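Local coordinates for lectin (Lotus tetragonolobus, PDB 2EIG), which probably binds L-fucosyl-containing sugars as a tetrameric legume seed lectin carrying calcium and manganese ions, at residues Trp52-Gly57 and Leu196-Ser201; Ile136-Asn141 and Ile186-Asp191; Val59-Thr64 and Ile164-Thr169. All coordinates share one frame; numbering follows the deposited sequence.

Contact 1 of 3, residues Trp52-Gly57 and Leu196-Ser201; sequences WDSATG and LPEKVS
Trp52 swings its indole over the backbone of Glu198 because chi1 of 60° folds the ring back above its own main chain, and Glu198 takes the same kind of rotamer, its chain then running out extended across the ring. The main contact is a CH-pi one: Glu198 CB sits 3.6 Å from the centroid of the Trp52 six-membered ring, only 11° off the normal. Glu198 CA covers the same indole nearer the pyrrole part, and the carboxylate oxygen Glu198 OE2 reaches the benzo rim at Trp52 CH2, 3.8 Å away. The indole edge is used as well. Trp52 NE1 donates to Leu196 O at 2.9 Å, nearly straight at 162° and close to the ring plane, which fixes the rotation of the indole. In the legume lectin sandwich this joins the loop between strands 39-50 and 61-72 to the turn that leaves helix 192-195 and enters strand 199-208. Lys193 makes a cation-pi contact with the Trp52 ring, and Lys129 of the second subunit also packs on it. Beyond Trp52 the loop folds on itself: Asp53 OD2 accepts from Thr56 N at 3.2 Å, an Asx motif.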
loop_
_atom_site.group_PDB
_atom_site.type_symbol
_atom_site.label_atom_id
_atom_site.label_comp_id
_atom_site.label_asym_id
_atom_site.label_seq_id
_atom_site.Cartn_x
_atom_site.Cartn_y
_atom_site.Cartn_z
ATOM N N TRP A 52 -1.247 -13.613 -14.458
ATOM C CA TRP A 52 0.141 -13.265 -14.576
ATOM C C TRP A 52 0.809 -14.099 -15.651
ATOM O O TRP A 52 0.321 -15.160 -16.029
ATOM C CB TRP A 52 0.878 -13.350 -13.214
ATOM C CG TRP A 52 0.898 -14.657 -12.527
ATOM C CD1 TRP A 52 0.077 -15.063 -11.535
ATOM C CD2 TRP A 52 1.850 -15.718 -12.722
ATOM N NE1 TRP A 52 0.427 -16.301 -11.098
ATOM C CE2 TRP A 52 1.525 -16.733 -11.794
ATOM C CE3 TRP A 52 2.960 -15.903 -13.587
ATOM C CZ2 TRP A 52 2.227 -17.942 -11.724
ATOM C CZ3 TRP A 52 3.669 -17.120 -13.516
ATOM C CH2 TRP A 52 3.289 -18.125 -12.591
ATOM N N ASP A 53 1.927 -13.588 -16.136
ATOM C CA ASP A 53 2.595 -14.130 -17.277
ATOM C C ASP A 53 3.978 -14.583 -16.857
ATOM O O ASP A 53 4.742 -13.801 -16.299
ATOM C CB ASP A 53 2.688 -13.049 -18.365
ATOM C CG ASP A 53 3.413 -13.535 -19.592
ATOM O OD1 ASP A 53 2.828 -14.369 -20.301
ATOM O OD2 ASP A 53 4.555 -13.076 -19.839
ATOM N N SER A 54 4.291 -15.851 -17.135
ATOM C CA SER A 54 5.561 -16.457 -16.712
ATOM C C SER A 54 6.802 -15.755 -17.273
ATOM O O SER A 54 7.763 -15.503 -16.525
ATOM C CB SER A 54 5.603 -17.993 -16.987
ATOM O OG SER A 54 5.101 -18.360 -18.282
ATOM N N ALA A 55 6.789 -15.429 -18.568
ATOM C CA ALA A 55 8.002 -14.894 -19.216
ATOM C C ALA A 55 8.411 -13.548 -18.610
ATOM O O ALA A 55 9.581 -13.362 -18.218
ATOM C CB ALA A 55 7.832 -14.792 -20.745
ATOM N N THR A 56 7.437 -12.635 -18.491
ATOM C CA THR A 56 7.687 -11.226 -18.049
ATOM C C THR A 56 7.566 -11.013 -16.558
ATOM O O THR A 56 8.026 -10.018 -16.025
ATOM C CB THR A 56 6.752 -10.218 -18.755
ATOM O OG1 THR A 56 5.375 -10.589 -18.571
ATOM C CG2 THR A 56 7.027 -10.196 -20.201
ATOM N N GLY A 57 6.924 -11.938 -15.869
ATOM C CA GLY A 57 6.632 -11.724 -14.469
ATOM C C GLY A 57 5.515 -10.691 -14.294
ATOM O O GLY A 57 5.269 -10.279 -13.182
ATOM N N LEU A 196 -1.563 -16.924 -6.203
ATOM C CA LEU A 196 -2.426 -17.622 -7.137
ATOM C C LEU A 196 -1.614 -18.093 -8.340
ATOM O O LEU A 196 -0.576 -17.493 -8.641
ATOM C CB LEU A 196 -3.544 -16.680 -7.623
ATOM C CG LEU A 196 -4.711 -16.453 -6.660
ATOM C CD1 LEU A 196 -5.567 -15.297 -7.107
ATOM C CD2 LEU A 196 -5.528 -17.711 -6.484
ATOM N N PRO A 197 -2.100 -19.133 -9.054
ATOM C CA PRO A 197 -1.408 -19.544 -10.270
ATOM C C PRO A 197 -1.778 -18.645 -11.414
ATOM O O PRO A 197 -2.539 -17.682 -11.241
ATOM C CB PRO A 197 -1.928 -20.994 -10.513
ATOM C CG PRO A 197 -3.304 -20.937 -10.027
ATOM C CD PRO A 197 -3.262 -19.990 -8.788
ATOM N N GLU A 198 -1.248 -18.936 -12.594
ATOM C CA GLU A 198 -1.271 -17.948 -13.647
ATOM C C GLU A 198 -2.635 -17.882 -14.379
ATOM O O GLU A 198 -2.861 -16.997 -15.180
ATOM C CB GLU A 198 -0.116 -18.227 -14.604
ATOM C CG GLU A 198 -0.290 -19.535 -15.356
ATOM C CD GLU A 198 1.043 -19.988 -15.946
ATOM O OE1 GLU A 198 1.243 -19.756 -17.160
ATOM O OE2 GLU A 198 1.880 -20.530 -15.187
ATOM N N LYS A 199 -3.512 -18.847 -14.105
ATOM C CA LYS A 199 -4.851 -18.876 -14.696
ATOM C C LYS A 199 -5.766 -19.066 -13.511
ATOM O O LYS A 199 -5.473 -19.850 -12.638
ATOM C CB LYS A 199 -5.061 -20.041 -15.697
ATOM C CG LYS A 199 -4.275 -19.907 -17.008
ATOM C CD LYS A 199 -4.530 -21.133 -17.874
ATOM C CE LYS A 199 -3.438 -21.266 -18.959
ATOM N NZ LYS A 199 -3.029 -19.924 -19.518
ATOM N N VAL A 200 -6.823 -18.275 -13.441
ATOM C CA VAL A 200 -7.768 -18.394 -12.345
ATOM C C VAL A 200 -9.199 -18.382 -12.870
ATOM O O VAL A 200 -9.455 -18.014 -14.006
ATOM C CB VAL A 200 -7.549 -17.276 -11.267
ATOM C CG1 VAL A 200 -6.159 -17.389 -10.628
ATOM C CG2 VAL A 200 -7.737 -15.875 -11.854
ATOM N N SER A 201 -10.131 -18.821 -12.033
ATOM C CA SER A 201 -11.501 -18.495 -12.275
ATOM C C SER A 201 -11.702 -17.164 -11.615
ATOM O O SER A 201 -10.978 -16.780 -10.668
ATOM C CB SER A 201 -12.421 -19.557 -11.687
ATOM O OG SER A 201 -12.192 -19.670 -10.280
#

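Contact 2 of 3, residues Ile136-Asn141 and Ile186-Asp191; sequences IGIDVN and ISQEID
Ile138 and Ile186 meet methyl to methyl between two beta-sheets, and Ile138 can be followed outward from its backbone. Its CB already touches Ile186 CD1. At CB the chain forks. With chi1 at -64°, CG1 stands anti to the carbonyl carbon and leads toward Ile186, while CG2 turns to the other neighbours. Ile138 CG1 lies 3.5 Å from Ile186 CD1. The terminal Ile138 CD1 is modelled 3.2 Å from Ile186 CD1, too close to be trusted; chi2 of Ile186 (-98°) is far from staggered, so the position of its methyl is doubtful. Ile138 CD1 also reaches toward the backbone at Ser187 N. The other branch, Ile138 CG2, touches Gln188 CB at 3.8 Å and Ile190 CD1 at 3.7 Å. Ile138 and Ile186 run antiparallel to one another, the tip of Ile186 beside the stem of Ile138.

Flanking methyls extend the row. Ile136 CG2 meets Ile186 CG2 at 3.9 Å on one side of this centre, and on the other Val140 CG2 meets Ile190 CD1 at 3.6 Å. The two strands belong to different sheets of the legume lectin sandwich; the axes of 136-140 and 186-189 run 14° from parallel and approach to 7.3 Å, a spacing filled by side chains. Val174 and Met176 of strand 171-178 extend the apolar layer beside Ile138 and Ile136. The Ile136 side chain lies about 9 Å from the manganese ion. Polar groups turn elsewhere: Ser187 bonds Thr173 through its hydroxyl, and Asp139 bonds Ser145. Touching across the gap falls almost wholly to aliphatic carbons, so the two sheets are held here by dispersion and exclusion of water, with shape, not directional bonding, setting the fit.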
loop_
_atom_site.group_PDB
_atom_site.type_symbol
_atom_site.label_atom_id
_atom_site.label_comp_id
_atom_site.label_asym_id
_atom_site.label_seq_id
_atom_site.Cartn_x
_atom_site.Cartn_y
_atom_site.Cartn_z
ATOM N N ILE A 136 -17.976 -6.331 4.994
ATOM C CA ILE A 136 -17.406 -6.545 3.688
ATOM C C ILE A 136 -15.934 -6.821 4.012
ATOM O O ILE A 136 -15.313 -6.017 4.716
ATOM C CB ILE A 136 -17.618 -5.313 2.756
ATOM C CG1 ILE A 136 -19.104 -5.135 2.409
ATOM C CG2 ILE A 136 -16.810 -5.473 1.421
ATOM C CD1 ILE A 136 -19.573 -3.596 2.405
ATOM N N GLY A 137 -15.404 -7.949 3.552
ATOM C CA GLY A 137 -14.014 -8.279 3.827
ATOM C C GLY A 137 -13.178 -8.619 2.615
ATOM O O GLY A 137 -13.707 -9.087 1.613
ATOM N N ILE A 138 -11.860 -8.375 2.721
ATOM C CA ILE A 138 -10.888 -8.943 1.765
ATOM C C ILE A 138 -10.151 -10.126 2.353
ATOM O O ILE A 138 -9.521 -10.012 3.413
ATOM C CB ILE A 138 -9.953 -7.899 1.206
ATOM C CG1 ILE A 138 -10.812 -6.896 0.399
ATOM C CG2 ILE A 138 -8.913 -8.584 0.314
ATOM C CD1 ILE A 138 -10.117 -5.614 0.061
ATOM N N ASP A 139 -10.326 -11.292 1.707
ATOM C CA ASP A 139 -9.834 -12.572 2.152
ATOM C C ASP A 139 -8.730 -13.073 1.216
ATOM O O ASP A 139 -8.910 -13.143 -0.023
ATOM C CB ASP A 139 -10.935 -13.636 2.105
ATOM C CG ASP A 139 -12.153 -13.250 2.875
ATOM O OD1 ASP A 139 -13.143 -13.939 2.650
ATOM O OD2 ASP A 139 -12.112 -12.275 3.678
ATOM N N VAL A 140 -7.615 -13.470 1.813
ATOM C CA VAL A 140 -6.576 -14.154 1.050
ATOM C C VAL A 140 -6.193 -15.436 1.774
ATOM O O VAL A 140 -5.653 -15.384 2.878
ATOM C CB VAL A 140 -5.354 -13.271 0.812
ATOM C CG1 VAL A 140 -4.315 -14.011 -0.094
ATOM C CG2 VAL A 140 -5.782 -11.959 0.246
ATOM N N ASN A 141 -6.542 -16.569 1.164
ATOM C CA ASN A 141 -6.195 -17.901 1.640
ATOM C C ASN A 141 -6.882 -18.255 2.957
ATOM O O ASN A 141 -6.772 -19.364 3.432
ATOM C CB ASN A 141 -4.649 -18.043 1.835
ATOM C CG ASN A 141 -3.883 -17.828 0.569
ATOM O OD1 ASN A 141 -2.634 -17.684 0.572
ATOM N ND2 ASN A 141 -4.600 -17.802 -0.545
ATOM N N ILE A 186 -12.923 -0.823 1.149
ATOM C CA ILE A 186 -11.915 -1.581 1.846
ATOM C C ILE A 186 -10.868 -1.911 0.790
ATOM O O ILE A 186 -11.149 -1.959 -0.431
ATOM C CB ILE A 186 -12.549 -2.737 2.646
ATOM C CG1 ILE A 186 -11.538 -3.404 3.569
ATOM C CG2 ILE A 186 -13.337 -3.704 1.764
ATOM C CD1 ILE A 186 -10.964 -4.634 3.001
ATOM N N SER A 187 -9.625 -2.025 1.249
ATOM C CA SER A 187 -8.526 -2.109 0.329
ATOM C C SER A 187 -7.406 -2.947 0.963
ATOM O O SER A 187 -7.266 -3.007 2.196
ATOM C CB SER A 187 -8.106 -0.702 -0.117
ATOM O OG SER A 187 -7.079 -0.747 -1.073
ATOM N N GLN A 188 -6.689 -3.693 0.125
ATOM C CA GLN A 188 -5.649 -4.571 0.612
ATOM C C GLN A 188 -4.574 -4.778 -0.423
ATOM O O GLN A 188 -4.849 -5.102 -1.577
ATOM C CB GLN A 188 -6.216 -5.930 1.018
ATOM C CG GLN A 188 -5.271 -6.795 1.855
ATOM C CD GLN A 188 -4.714 -6.077 3.108
ATOM O OE1 GLN A 188 -5.409 -5.883 4.110
ATOM N NE2 GLN A 188 -3.457 -5.683 3.035
ATOM N N GLU A 189 -3.329 -4.654 0.022
ATOM C CA GLU A 189 -2.243 -5.040 -0.827
ATOM C C GLU A 189 -2.216 -6.550 -0.999
ATOM O O GLU A 189 -2.174 -7.289 -0.019
ATOM C CB GLU A 189 -0.934 -4.545 -0.255
ATOM C CG GLU A 189 0.157 -4.647 -1.274
ATOM C CD GLU A 189 1.329 -5.376 -0.724
ATOM O OE1 GLU A 189 1.664 -5.086 0.465
ATOM O OE2 GLU A 189 1.905 -6.203 -1.476
ATOM N N ILE A 190 -2.248 -7.017 -2.255
ATOM C CA ILE A 190 -2.175 -8.467 -2.529
ATOM C C ILE A 190 -1.354 -8.687 -3.791
ATOM O O ILE A 190 -1.726 -8.170 -4.864
ATOM C CB ILE A 190 -3.591 -9.117 -2.769
ATOM C CG1 ILE A 190 -4.586 -8.690 -1.721
ATOM C CG2 ILE A 190 -3.491 -10.672 -2.849
ATOM C CD1 ILE A 190 -6.012 -9.177 -1.965
ATOM N N ASP A 191 -0.259 -9.430 -3.700
ATOM C CA ASP A 191 0.435 -9.859 -4.904
ATOM C C ASP A 191 -0.229 -11.114 -5.456
ATOM O O ASP A 191 -0.000 -12.203 -4.928
ATOM C CB ASP A 191 1.926 -10.140 -4.631
ATOM C CG ASP A 191 2.782 -10.100 -5.909
ATOM O OD1 ASP A 191 3.949 -9.638 -5.810
ATOM O OD2 ASP A 191 2.302 -10.502 -7.007
#

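Contact 3 of 3, residues Val59-Thr64 and Ile164-Thr169; sequences VASFIT and IYDSDT
Phe62 and Tyr165 pair across neighbouring antiparallel strands, 61-72 and 159-166, of one sheet in the legume lectin sandwich. The backbone bonds come first. This is a hydrogen-bonded pair: Tyr165 N gives to Phe62 O at 2.8 Å, and Phe62 N gives to Tyr165 O at 3.1 Å. The next pair, Ile63 with Ile164, is non-hydrogen-bonded, with CA atoms 4.3 Å apart. CA-H...O contacts of Ser61 with Tyr165 O and of Ile164 with Phe62 O accompany the pairing.

Aromatic contacts lie on the face that carries Phe62 and Tyr165. A chi1 of 66° turns the Phe62 ring back across its own backbone and beneath its partner's CB: Tyr165 CB stands 3.6 Å from the Phe62 ring centroid in a CH-pi contact, offset toward the rim. The two rings are near parallel, at 22°, but strongly offset, with centroids 5.8 Å apart. Phe223 meets the Phe62 ring too. Tyr165 OH is hydrogen-bonded to Leu192 N and probably to Ile190 O, though the latter is modelled too short to be trusted.

Apolar contacts follow: Ile63 CD1 rests 3.7 Å from Ile164 CG1, the two side chains extending together from the sheet, while the Val59 side chain crosses that of Tyr165 at about a right angle, touching CE2 with CG1.

The polar contacts gather where strand 159-166 ends. Asp166 makes a salt bridge to Lys147 of the third subunit and a hydrogen bond to Thr185 of that subunit, which also bonds Ser61. Within the chain, Ser61 OG and Ser167 OG share a hydrogen bond of 2.8 Å. The buried Ala60 O, with no polar partner in the model, faces the Tyr165 ring edge, 3.3 Å from Tyr165 CD2.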
loop_
_atom_site.group_PDB
_atom_site.type_symbol
_atom_site.label_atom_id
_atom_site.label_comp_id
_atom_site.label_asym_id
_atom_site.label_seq_id
_atom_site.Cartn_x
_atom_site.Cartn_y
_atom_site.Cartn_z
ATOM N N VAL A 59 1.800 -9.087 -13.915
ATOM C CA VAL A 59 0.556 -9.483 -13.263
ATOM C C VAL A 59 -0.582 -8.663 -13.869
ATOM O O VAL A 59 -0.386 -7.476 -14.228
ATOM C CB VAL A 59 0.645 -9.264 -11.764
ATOM C CG1 VAL A 59 -0.659 -9.666 -11.044
ATOM C CG2 VAL A 59 1.887 -10.004 -11.199
ATOM N N ALA A 60 -1.742 -9.292 -14.025
ATOM C CA ALA A 60 -2.928 -8.608 -14.580
ATOM C C ALA A 60 -3.470 -7.492 -13.679
ATOM O O ALA A 60 -3.407 -7.567 -12.424
ATOM C CB ALA A 60 -4.089 -9.660 -14.929
ATOM N N SER A 61 -4.012 -6.444 -14.318
ATOM C CA SER A 61 -4.902 -5.544 -13.604
ATOM C C SER A 61 -6.306 -5.925 -13.961
ATOM O O SER A 61 -6.580 -6.455 -15.050
ATOM C CB SER A 61 -4.662 -4.068 -13.986
ATOM O OG SER A 61 -3.437 -3.658 -13.436
ATOM N N PHE A 62 -7.238 -5.657 -13.055
ATOM C CA PHE A 62 -8.618 -5.802 -13.439
ATOM C C PHE A 62 -9.492 -4.792 -12.743
ATOM O O PHE A 62 -9.112 -4.174 -11.730
ATOM C CB PHE A 62 -9.155 -7.242 -13.274
ATOM C CG PHE A 62 -9.227 -7.752 -11.830
ATOM C CD1 PHE A 62 -10.321 -7.454 -11.015
ATOM C CD2 PHE A 62 -8.224 -8.570 -11.332
ATOM C CE1 PHE A 62 -10.402 -7.935 -9.694
ATOM C CE2 PHE A 62 -8.277 -9.049 -10.014
ATOM C CZ PHE A 62 -9.380 -8.732 -9.201
ATOM N N ILE A 63 -10.668 -4.630 -13.309
ATOM C CA ILE A 63 -11.735 -3.983 -12.609
ATOM C C ILE A 63 -12.922 -4.864 -12.798
ATOM O O ILE A 63 -13.145 -5.373 -13.857
ATOM C CB ILE A 63 -12.018 -2.524 -13.097
ATOM C CG1 ILE A 63 -13.200 -1.937 -12.301
ATOM C CG2 ILE A 63 -12.241 -2.467 -14.662
ATOM C CD1 ILE A 63 -13.384 -0.432 -12.437
ATOM N N THR A 64 -13.665 -5.077 -11.734
ATOM C CA THR A 64 -14.901 -5.763 -11.889
ATOM C C THR A 64 -15.988 -4.957 -11.173
ATOM O O THR A 64 -15.688 -4.312 -10.158
ATOM C CB THR A 64 -14.793 -7.238 -11.393
ATOM O OG1 THR A 64 -15.920 -7.925 -11.852
ATOM C CG2 THR A 64 -14.709 -7.423 -9.848
ATOM N N ILE A 164 -11.205 -3.054 -7.828
ATOM C CA ILE A 164 -10.156 -2.725 -8.793
ATOM C C ILE A 164 -8.950 -3.433 -8.239
ATOM O O ILE A 164 -8.695 -3.329 -7.057
ATOM C CB ILE A 164 -9.859 -1.204 -8.916
ATOM C CG1 ILE A 164 -11.030 -0.455 -9.559
ATOM C CG2 ILE A 164 -8.583 -0.956 -9.767
ATOM C CD1 ILE A 164 -10.873 1.090 -9.540
ATOM N N TYR A 165 -8.266 -4.201 -9.082
ATOM C CA TYR A 165 -6.922 -4.645 -8.771
ATOM C C TYR A 165 -5.929 -3.892 -9.616
ATOM O O TYR A 165 -5.898 -4.041 -10.830
ATOM C CB TYR A 165 -6.767 -6.158 -8.987
ATOM C CG TYR A 165 -5.419 -6.646 -8.476
ATOM C CD1 TYR A 165 -5.165 -6.772 -7.108
ATOM C CD2 TYR A 165 -4.389 -6.912 -9.362
ATOM C CE1 TYR A 165 -3.913 -7.151 -6.665
ATOM C CE2 TYR A 165 -3.153 -7.325 -8.938
ATOM C CZ TYR A 165 -2.916 -7.443 -7.602
ATOM O OH TYR A 165 -1.673 -7.864 -7.238
ATOM N N ASP A 166 -5.069 -3.136 -8.974
ATOM C CA ASP A 166 -4.009 -2.461 -9.696
ATOM C C ASP A 166 -2.697 -3.260 -9.609
ATOM O O ASP A 166 -2.078 -3.273 -8.572
ATOM C CB ASP A 166 -3.821 -1.042 -9.157
ATOM C CG ASP A 166 -2.602 -0.363 -9.757
ATOM O OD1 ASP A 166 -2.304 -0.644 -10.914
ATOM O OD2 ASP A 166 -1.934 0.416 -9.069
ATOM N N SER A 167 -2.314 -3.950 -10.686
ATOM C CA SER A 167 -1.071 -4.731 -10.699
ATOM C C SER A 167 0.168 -3.869 -10.453
ATOM O O SER A 167 1.110 -4.331 -9.850
ATOM C CB SER A 167 -0.903 -5.512 -12.018
ATOM O OG SER A 167 -0.878 -4.633 -13.133
ATOM N N ASP A 168 0.135 -2.595 -10.855
ATOM C CA ASP A 168 1.261 -1.687 -10.570
ATOM C C ASP A 168 1.670 -1.631 -9.089
ATOM O O ASP A 168 2.841 -1.768 -8.787
ATOM C CB ASP A 168 1.020 -0.279 -11.156
ATOM C CG ASP A 168 2.225 0.679 -10.964
ATOM O OD1 ASP A 168 2.541 1.374 -11.962
ATOM O OD2 ASP A 168 2.854 0.775 -9.850
ATOM N N THR A 169 0.720 -1.426 -8.174
ATOM C CA THR A 169 1.026 -1.272 -6.736
ATOM C C THR A 169 0.583 -2.511 -5.946
ATOM O O THR A 169 0.817 -2.615 -4.736
ATOM C CB THR A 169 0.270 -0.071 -6.120
ATOM O OG1 THR A 169 -1.130 -0.226 -6.394
ATOM C CG2 THR A 169 0.756 1.225 -6.722
#

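How the contacts relate
Of the three, contact 1 spans the longest stretch of chain, and contacts 2 and 3 are nested inside it; the segments of 2 and 3 alternate. Contact 3 joins neighbouring strands within one sheet, contact 2 joins that sheet to the other, and contact 1 pins the loop before strand 61-72 to the turn before strand 199-208. Centres lie about 13 Å apart for 1 and 3 and for 2 and 3, and about 19 Å for 1 and 2. Trp52 CB packs on Val59 CA at 3.9 Å, linking 1 with 3, and Tyr165 probably bonds Ile190, linking 3 with 2. Contacts 2 and 3 both touch the third subunit, so both lie at a subunit interface of the tetramer.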